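Local coordinates for MgGH51 (Meripilus giganteus, PDB 6ZPV), which probably hydrolyses terminal alpha-L-arabinofuranosyl residues from arabinose-bearing glycans, as a fungal alpha-L-arabinofuranosidase of glycoside hydrolase family 51, at residues Y274-E279 and L335-P340; V13-Y18 and T342-E347. One frame throughout, in Å; residues are numbered along the deposited sequence.

How the contacts relate
Both contacts lie at the end of the (beta/alpha)8 barrel where its parallel strands begin; in such barrels the active site sits at the other end. Along the chain the order is 13-18, 274-279, 335-340 and 342-347, which nests contact 1 inside the long loop closed by contact 2. Residues 335-340 and 342-347 nearly adjoin, one leading into strand 345-348 and the other entering it, yet the centres of the two contacts are about 18 Å apart. Contact 1 ties that lead-in to helix 271-281 on the outer layer of the barrel. Contact 2 brings the approach to strand 20-21 against the start of strand 345-348, across the barrel's floor.

Contact 1. Residues Y274-E279 and L335-P340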
ATOM      1  N   TYR A 274      -0.908  -5.727   8.887  1.00 10.39           N
ATOM      2  CA  TYR A 274      -1.545  -4.427   8.597  1.00 10.40           C
ATOM      3  C   TYR A 274      -1.833  -3.676   9.909  1.00 10.23           C
ATOM      4  O   TYR A 274      -1.466  -2.508  10.045  1.00 10.89           O
ATOM      5  CB  TYR A 274      -2.838  -4.638   7.773  1.00 10.31           C
ATOM      6  CG  TYR A 274      -2.705  -4.961   6.320  1.00 10.09           C
ATOM      7  CD1 TYR A 274      -2.240  -4.001   5.432  1.00 10.71           C
ATOM      8  CD2 TYR A 274      -3.133  -6.173   5.785  1.00 10.70           C
ATOM      9  CE1 TYR A 274      -2.221  -4.212   4.054  1.00 10.67           C
ATOM     10  CE2 TYR A 274      -3.086  -6.411   4.423  1.00 10.59           C
ATOM     11  CZ  TYR A 274      -2.626  -5.435   3.555  1.00 10.86           C
ATOM     12  OH  TYR A 274      -2.633  -5.591   2.184  1.00 11.97           O
ATOM     13  N   LEU A 275      -2.540  -4.342  10.812  1.00 10.74           N
ATOM     14  CA  LEU A 275      -2.961  -3.667  12.036  1.00 10.85           C
ATOM     15  C   LEU A 275      -1.781  -3.182  12.881  1.00 11.44           C
ATOM     16  O   LEU A 275      -1.837  -2.052  13.411  1.00 11.98           O
ATOM     17  CB  LEU A 275      -3.866  -4.596  12.864  1.00 11.12           C
ATOM     18  CG  LEU A 275      -5.180  -4.991  12.194  1.00 11.41           C
ATOM     19  CD1 LEU A 275      -5.856  -6.118  12.938  1.00 12.28           C
ATOM     20  CD2 LEU A 275      -6.104  -3.788  12.081  1.00 13.01           C
ATOM     21  N   GLN A 276      -0.718  -3.970  12.941  1.00 11.04           N
ATOM     22  CA  GLN A 276       0.479  -3.561  13.695  1.00 11.10           C
ATOM     23  C   GLN A 276       1.084  -2.310  13.036  1.00 10.98           C
ATOM     24  O   GLN A 276       1.565  -1.412  13.751  1.00 11.46           O
ATOM     25  CB  GLN A 276       1.493  -4.705  13.783  1.00 12.08           C
ATOM     26  CG  GLN A 276       2.641  -4.390  14.707  1.00 13.68           C
ATOM     27  CD  GLN A 276       2.180  -4.098  16.131  1.00 14.27           C
ATOM     28  OE1 GLN A 276       1.647  -5.017  16.789  1.00 16.83           O
ATOM     29  NE2 GLN A 276       2.443  -2.898  16.648  1.00 15.65           N
ATOM     30  N   PHE A 277       1.108  -2.250  11.714  1.00 11.16           N
ATOM     31  CA  PHE A 277       1.641  -1.057  11.030  1.00 11.60           C
ATOM     32  C   PHE A 277       0.815   0.179  11.368  1.00 11.15           C
ATOM     33  O   PHE A 277       1.370   1.270  11.584  1.00 11.62           O
ATOM     34  CB  PHE A 277       1.622  -1.298   9.519  1.00 11.58           C
ATOM     35  CG  PHE A 277       2.163  -0.158   8.703  1.00 11.02           C
ATOM     36  CD1 PHE A 277       3.435   0.346   8.952  1.00 11.52           C
ATOM     37  CD2 PHE A 277       1.452   0.348   7.636  1.00 12.47           C
ATOM     38  CE1 PHE A 277       3.949   1.387   8.201  1.00 11.51           C
ATOM     39  CE2 PHE A 277       1.993   1.362   6.862  1.00 13.36           C
ATOM     40  CZ  PHE A 277       3.234   1.835   7.107  1.00 12.94           C
ATOM     41  N   PHE A 278      -0.511   0.022  11.473  1.00 11.12           N
ATOM     42  CA  PHE A 278      -1.364   1.157  11.857  1.00 11.77           C
ATOM     43  C   PHE A 278      -1.003   1.649  13.276  1.00 12.36           C
ATOM     44  O   PHE A 278      -0.833   2.872  13.498  1.00 13.11           O
ATOM     45  CB  PHE A 278      -2.846   0.798  11.747  1.00 12.29           C
ATOM     46  CG  PHE A 278      -3.260   0.198  10.436  1.00 12.09           C
ATOM     47  CD1 PHE A 278      -2.537   0.398   9.263  1.00 12.24           C
ATOM     48  CD2 PHE A 278      -4.350  -0.642  10.371  1.00 11.97           C
ATOM     49  CE1 PHE A 278      -2.902  -0.230   8.088  1.00 12.13           C
ATOM     50  CE2 PHE A 278      -4.712  -1.269   9.187  1.00 11.84           C
ATOM     51  CZ  PHE A 278      -3.959  -1.106   8.066  1.00 12.28           C
ATOM     52  N   GLU A 279      -0.879   0.689  14.194  1.00 12.54           N
ATOM     53  CA  GLU A 279      -0.470   1.017  15.554  1.00 13.30           C
ATOM     54  C   GLU A 279       0.881   1.729  15.532  1.00 13.55           C
ATOM     55  O   GLU A 279       1.074   2.761  16.248  1.00 14.78           O
ATOM     56  CB  GLU A 279      -0.385  -0.254  16.426  1.00 14.77           C
ATOM     57  CG  GLU A 279       0.101  -0.021  17.808  1.00 16.46           C
ATOM     58  CD  GLU A 279      -0.079  -1.265  18.638  1.00 17.75           C
ATOM     59  OE1 GLU A 279       0.973  -1.877  19.054  1.00 20.97           O
ATOM     60  OE2 GLU A 279      -1.203  -1.688  18.813  1.00 17.37           O
ATOM     61  N   LEU A 335      -1.893 -14.424  19.383  1.00 13.05           N
ATOM     62  CA  LEU A 335      -0.820 -13.929  18.522  1.00 12.43           C
ATOM     63  C   LEU A 335      -0.121 -12.705  19.115  1.00 14.16           C
ATOM     64  O   LEU A 335       0.743 -12.121  18.435  1.00 14.68           O
ATOM     65  CB  LEU A 335      -1.410 -13.635  17.142  1.00 12.45           C
ATOM     66  CG  LEU A 335      -1.884 -14.878  16.382  1.00 13.27           C
ATOM     67  CD1 LEU A 335      -2.731 -14.492  15.161  1.00 13.40           C
ATOM     68  CD2 LEU A 335      -0.726 -15.746  15.946  1.00 14.60           C
ATOM     69  N   GLY A 336      -0.393 -12.377  20.360  1.00 14.14           N
ATOM     70  CA  GLY A 336       0.403 -11.392  21.086  1.00 14.73           C
ATOM     71  C   GLY A 336      -0.215 -10.023  21.232  1.00 15.23           C
ATOM     72  O   GLY A 336       0.459  -9.140  21.757  1.00 16.39           O
ATOM     73  N   HIS A 337      -1.465  -9.829  20.794  1.00 15.27           N
ATOM     74  CA  HIS A 337      -2.086  -8.486  20.859  1.00 14.76           C
ATOM     75  C   HIS A 337      -3.483  -8.558  21.450  1.00 15.56           C
ATOM     76  O   HIS A 337      -4.466  -8.278  20.759  1.00 15.07           O
ATOM     77  CB  HIS A 337      -2.076  -7.842  19.457  1.00 14.86           C
ATOM     78  CG  HIS A 337      -2.209  -6.367  19.501  1.00 14.43           C
ATOM     79  ND1 HIS A 337      -3.373  -5.718  19.884  1.00 14.35           N
ATOM     80  CD2 HIS A 337      -1.299  -5.380  19.234  1.00 15.93           C
ATOM     81  CE1 HIS A 337      -3.184  -4.408  19.802  1.00 16.22           C
ATOM     82  NE2 HIS A 337      -1.925  -4.189  19.454  1.00 15.53           N
ATOM     83  N   PRO A 338      -3.589  -8.870  22.754  1.00 15.35           N
ATOM     84  CA  PRO A 338      -4.913  -8.955  23.341  1.00 15.32           C
ATOM     85  C   PRO A 338      -5.738  -7.661  23.307  1.00 16.39           C
ATOM     86  O   PRO A 338      -6.966  -7.730  23.342  1.00 16.45           O
ATOM     87  CB  PRO A 338      -4.565  -9.427  24.791  1.00 18.55           C
ATOM     88  CG  PRO A 338      -3.180  -8.958  24.990  1.00 19.13           C
ATOM     89  CD  PRO A 338      -2.494  -9.235  23.672  1.00 16.38           C
ATOM     90  N   GLU A 339      -5.098  -6.492  23.338  1.00 16.77           N
ATOM     91  CA  GLU A 339      -5.873  -5.233  23.278  1.00 16.39           C
ATOM     92  C   GLU A 339      -6.534  -5.151  21.898  1.00 15.11           C
ATOM     93  O   GLU A 339      -5.922  -5.500  20.882  1.00 15.55           O
ATOM     94  CB  GLU A 339      -4.960  -4.014  23.491  1.00 19.25           C
ATOM     95  CG  GLU A 339      -4.406  -3.939  24.891  1.00 22.75           C
ATOM     96  CD  GLU A 339      -5.456  -3.896  25.977  1.00 29.05           C
ATOM     97  OE1 GLU A 339      -6.484  -3.282  25.763  1.00 30.86           O
ATOM     98  OE2 GLU A 339      -5.199  -4.484  27.043  1.00 41.89           O
ATOM     99  N   PRO A 340      -7.758  -4.611  21.802  1.00 15.82           N
ATOM    100  CA  PRO A 340      -8.353  -4.326  20.501  1.00 14.35           C
ATOM    101  C   PRO A 340      -7.543  -3.270  19.764  1.00 14.56           C
ATOM    102  O   PRO A 340      -7.039  -2.328  20.402  1.00 17.92           O
ATOM    103  CB  PRO A 340      -9.757  -3.882  20.823  1.00 16.34           C
ATOM    104  CG  PRO A 340      -9.591  -3.275  22.217  1.00 21.65           C
ATOM    105  CD  PRO A 340      -8.631  -4.208  22.939  1.00 19.67           C
TER
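His-337 presents the NE2 edge of its ring to Glu-279 at the surface: His-337 NE2 donates to Glu-279 OE2 at 2.7 Å, a nearly straight bond (160°) received by the syn lone pair. The oxygen lies near the ring plane, though carboxylate and imidazole are turned 38° apart. Glu-279 spans the gap because its chain runs extended from helix 271-281. Glu-279 OE1 is met from above the carboxylate plane by Gln-276 NE2 at 3.0 Å, one helical turn back; Gln-276 manages this by bending at chi2, and its NE2 also bonds Asp-280. With CG anti to the backbone N (chi1 -159°), the His-337 ring reaches across to Glu-279, and His-337 ND1 donates to Glu-339 O at 2.7 Å, fixing the ring's rotation. Histidine suits because its two nitrogens serve both acceptors at once. With an alanine here, the Glu-279 carboxylate would probably lose its partner across the contact and the Glu-339 carbonyl its ring donor. Phe-341 stacks on the ring. Gly-336 closes helix 327-334 in a Schellman motif just before; a CB at its positive phi would jam against the preceding carbonyl O. With both ring nitrogens donating, His-337 is plausibly an imidazolium, making the link to Glu-279 a charge-assisted one.

Contact 2. Residues V13-Y18 and T342-E347; sequences VPSTLY and TLRFVE. With SO4 (sulfate ion), chain R.
Thr-16 packs its methyl against two side chains of the facing segment: CG2 lies 3.5 Å from Arg-344 NH1, at the edge of the guanidinium, and 4.1 Å from Phe-345 CE2. This is the close, buried part of the contact. A chi1 of 51° sets the Thr-16 hydroxyl between backbone N and carbonyl carbon and sends the methyl across the gap. Threonine suits the place because its two branches do different work: the hydroxyl bonds the Phe-475 carbonyl and the methyl packs on Phe-345 and the guanidinium edge. Phe-345 CZ lies about 4.0 Å from the Arg-344 guanidinium plane, toward the rim, and Arg-344 CB lies toward the rim of one face of the Phe-345 ring.

Toward solvent the two segments hardly touch: Ser-15 OG stays 4.0 Å from Arg-344 NH1, and a sulfate, probably from the crystallisation liquor, bridges them. Arg-344 NH1 gives it a nearly straight bond to O1 at 3.0 Å (168°), and NH2 a longer one to O2 at 3.3 Å. Ser-15 donates twice: its hydroxyl to O1, the oxygen Arg-344 NH1 also uses, and its backbone N to sulfate O4 at 2.9 Å. That N-H belongs to the type I turn running from Pro-14 to Leu-17; serine's short side chain lets OG and its own backbone N bond the same ion. Arg-344 NE makes a salt bridge with Glu-284, which probably helps to fix the orientation of the guanidinium.

In the fold, the turn precedes strand 20-21, and Phe-345 opens strand 345-348, three places along the parallel barrel. Glu-284 comes from strand 284-289, beside 345-348, while Phe-475 comes from strand 474-479, the last in the order; its ring meets that of Phe-345. On the outer side, Leu-343 packs on helix 306-320.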
ATOM      1  N   VAL A  13     -12.176  20.621  10.591  1.00 12.06           N
ATOM      2  CA  VAL A  13     -11.554  19.768   9.560  1.00 12.13           C
ATOM      3  C   VAL A  13     -11.351  18.411  10.213  1.00 12.20           C
ATOM      4  O   VAL A  13     -10.696  18.320  11.238  1.00 13.55           O
ATOM      5  CB  VAL A  13     -10.220  20.338   9.094  1.00 13.12           C
ATOM      6  CG1 VAL A  13      -9.643  19.455   8.007  1.00 14.63           C
ATOM      7  CG2 VAL A  13     -10.352  21.753   8.590  1.00 14.05           C
ATOM      8  N   PRO A  14     -11.943  17.333   9.667  1.00 12.22           N
ATOM      9  CA  PRO A  14     -11.818  16.007  10.275  1.00 13.46           C
ATOM     10  C   PRO A  14     -10.360  15.583  10.433  1.00 12.38           C
ATOM     11  O   PRO A  14      -9.542  15.848   9.533  1.00 12.80           O
ATOM     12  CB  PRO A  14     -12.535  15.108   9.253  1.00 16.48           C
ATOM     13  CG  PRO A  14     -13.478  15.943   8.541  1.00 18.59           C
ATOM     14  CD  PRO A  14     -12.736  17.275   8.435  1.00 14.18           C
ATOM     15  N   SER A  15     -10.076  14.808  11.472  1.00 12.24           N
ATOM     16  CA  SER A  15      -8.723  14.239  11.645  1.00 12.95           C
ATOM     17  C   SER A  15      -8.389  13.285  10.505  1.00 12.42           C
ATOM     18  O   SER A  15      -7.175  13.128  10.243  1.00 13.04           O
ATOM     19  CB  SER A  15      -8.626  13.528  12.992  1.00 14.55           C
ATOM     20  OG  SER A  15      -9.307  12.294  13.014  1.00 16.89           O
ATOM     21  N   THR A  16      -9.368  12.714   9.862  1.00 11.79           N
ATOM     22  CA  THR A  16      -9.218  11.695   8.830  1.00 11.99           C
ATOM     23  C   THR A  16      -9.080  12.230   7.414  1.00 11.04           C
ATOM     24  O   THR A  16      -9.035  11.425   6.495  1.00 11.71           O
ATOM     25  CB  THR A  16     -10.421  10.740   8.940  1.00 13.05           C
ATOM     26  OG1 THR A  16     -11.626  11.517   8.940  1.00 13.72           O
ATOM     27  CG2 THR A  16     -10.353   9.868  10.169  1.00 14.07           C
ATOM     28  N   LEU A  17      -8.982  13.554   7.229  1.00 10.91           N
ATOM     29  CA  LEU A  17      -9.137  14.059   5.846  1.00 10.28           C
ATOM     30  C   LEU A  17      -8.145  13.430   4.892  1.00 10.38           C
ATOM     31  O   LEU A  17      -8.544  13.120   3.746  1.00 11.26           O
ATOM     32  CB  LEU A  17      -9.028  15.571   5.819  1.00 10.99           C
ATOM     33  CG  LEU A  17      -9.279  16.220   4.469  1.00 10.96           C
ATOM     34  CD1 LEU A  17     -10.598  15.828   3.852  1.00 12.45           C
ATOM     35  CD2 LEU A  17      -9.202  17.733   4.602  1.00 11.53           C
ATOM     36  N   TYR A  18      -6.876  13.293   5.232  1.00 10.61           N
ATOM     37  CA  TYR A  18      -5.854  12.799   4.307  1.00 11.17           C
ATOM     38  C   TYR A  18      -5.330  11.440   4.726  1.00 10.76           C
ATOM     39  O   TYR A  18      -4.896  11.304   5.900  1.00 11.76           O
ATOM     40  CB  TYR A  18      -4.698  13.791   4.135  1.00 11.68           C
ATOM     41  CG  TYR A  18      -5.159  15.163   3.694  1.00 11.42           C
ATOM     42  CD1 TYR A  18      -5.588  15.377   2.392  1.00 11.21           C
ATOM     43  CD2 TYR A  18      -5.211  16.219   4.569  1.00 11.64           C
ATOM     44  CE1 TYR A  18      -6.058  16.634   1.986  1.00 12.12           C
ATOM     45  CE2 TYR A  18      -5.671  17.469   4.172  1.00 11.47           C
ATOM     46  CZ  TYR A  18      -6.109  17.679   2.892  1.00 11.86           C
ATOM     47  OH  TYR A  18      -6.552  18.909   2.457  1.00 12.93           O
ATOM     48  N   THR A 342      -7.850  -0.024  16.946  1.00 15.69           N
ATOM     49  CA  THR A 342      -8.814   0.988  16.525  1.00 15.51           C
ATOM     50  C   THR A 342      -9.541   0.493  15.248  1.00 13.43           C
ATOM     51  O   THR A 342      -8.846   0.044  14.309  1.00 14.34           O
ATOM     52  CB  THR A 342      -8.106   2.321  16.187  1.00 17.64           C
ATOM     53  OG1 THR A 342      -7.459   2.763  17.371  1.00 22.86           O
ATOM     54  CG2 THR A 342      -9.058   3.356  15.650  1.00 17.23           C
ATOM     55  N   LEU A 343     -10.865   0.655  15.194  1.00 12.60           N
ATOM     56  CA  LEU A 343     -11.599   0.429  13.913  1.00 12.59           C
ATOM     57  C   LEU A 343     -12.911   1.207  13.984  1.00 12.23           C
ATOM     58  O   LEU A 343     -13.813   0.842  14.720  1.00 14.49           O
ATOM     59  CB  LEU A 343     -11.882  -1.049  13.668  1.00 13.32           C
ATOM     60  CG  LEU A 343     -12.655  -1.362  12.415  1.00 12.55           C
ATOM     61  CD1 LEU A 343     -11.898  -1.047  11.146  1.00 13.03           C
ATOM     62  CD2 LEU A 343     -13.107  -2.824  12.410  1.00 13.68           C
ATOM     63  N   ARG A 344     -13.020   2.275  13.199  1.00 11.96           N
ATOM     64  CA  ARG A 344     -14.201   3.126  13.169  1.00 12.27           C
ATOM     65  C   ARG A 344     -14.973   3.002  11.868  1.00 11.66           C
ATOM     66  O   ARG A 344     -16.131   3.464  11.830  1.00 12.39           O
ATOM     67  CB  ARG A 344     -13.830   4.603  13.401  1.00 13.37           C
ATOM     68  CG  ARG A 344     -13.142   4.851  14.732  1.00 14.20           C
ATOM     69  CD  ARG A 344     -13.162   6.297  15.117  1.00 15.73           C
ATOM     70  NE  ARG A 344     -12.426   7.145  14.232  1.00 15.26           N
ATOM     71  CZ  ARG A 344     -12.544   8.473  14.073  1.00 16.13           C
ATOM     72  NH1 ARG A 344     -11.740   9.127  13.264  1.00 16.50           N
ATOM     73  NH2 ARG A 344     -13.471   9.143  14.712  1.00 20.23           N
ATOM     74  N   PHE A 345     -14.349   2.495  10.807  1.00 12.05           N
ATOM     75  CA  PHE A 345     -14.892   2.563   9.434  1.00 11.36           C
ATOM     76  C   PHE A 345     -14.682   1.189   8.753  1.00 11.26           C
ATOM     77  O   PHE A 345     -13.557   0.707   8.721  1.00 11.75           O
ATOM     78  CB  PHE A 345     -14.122   3.612   8.627  1.00 11.69           C
ATOM     79  CG  PHE A 345     -14.153   5.013   9.175  1.00 11.94           C
ATOM     80  CD1 PHE A 345     -15.309   5.758   9.151  1.00 13.74           C
ATOM     81  CD2 PHE A 345     -13.048   5.517   9.802  1.00 12.89           C
ATOM     82  CE1 PHE A 345     -15.318   7.038   9.680  1.00 14.71           C
ATOM     83  CE2 PHE A 345     -13.096   6.779  10.393  1.00 14.14           C
ATOM     84  CZ  PHE A 345     -14.216   7.545  10.311  1.00 14.68           C
ATOM     85  N   VAL A 346     -15.751   0.678   8.163  1.00 10.62           N
ATOM     86  CA  VAL A 346     -15.710  -0.548   7.376  1.00 10.55           C
ATOM     87  C   VAL A 346     -16.367  -0.281   6.029  1.00 10.98           C
ATOM     88  O   VAL A 346     -17.491   0.296   5.992  1.00 11.68           O
ATOM     89  CB  VAL A 346     -16.344  -1.764   8.089  1.00 11.27           C
ATOM     90  CG1 VAL A 346     -16.598  -2.911   7.133  1.00 11.29           C
ATOM     91  CG2 VAL A 346     -15.490  -2.160   9.278  1.00 11.72           C
ATOM     92  N   GLU A 347     -15.682  -0.676   4.956  1.00 10.63           N
ATOM     93  CA  GLU A 347     -16.214  -0.490   3.601  1.00 10.31           C
ATOM     94  C   GLU A 347     -16.798  -1.812   3.102  1.00 10.78           C
ATOM     95  O   GLU A 347     -16.164  -2.874   3.225  1.00 10.89           O
ATOM     96  CB  GLU A 347     -15.092   0.039   2.680  1.00 10.70           C
ATOM     97  CG  GLU A 347     -15.569   0.393   1.285  1.00 10.56           C
ATOM     98  CD  GLU A 347     -14.651   1.321   0.528  1.00 11.10           C
ATOM     99  OE1 GLU A 347     -13.609   1.709   1.074  1.00 11.07           O
ATOM    100  OE2 GLU A 347     -15.026   1.661  -0.663  1.00 11.39           O
TER
HETATM  101  S   SO4 R 728     -12.659  12.920  13.459  0.76 18.39           S
HETATM  102  O1  SO4 R 728     -11.773  12.085  12.622  0.75 20.51           O
HETATM  103  O2  SO4 R 728     -12.970  12.372  14.744  0.75 27.22           O
HETATM  104  O3  SO4 R 728     -13.955  13.075  12.693  0.75 25.00           O
HETATM  105  O4  SO4 R 728     -12.044  14.239  13.486  0.75 21.98           O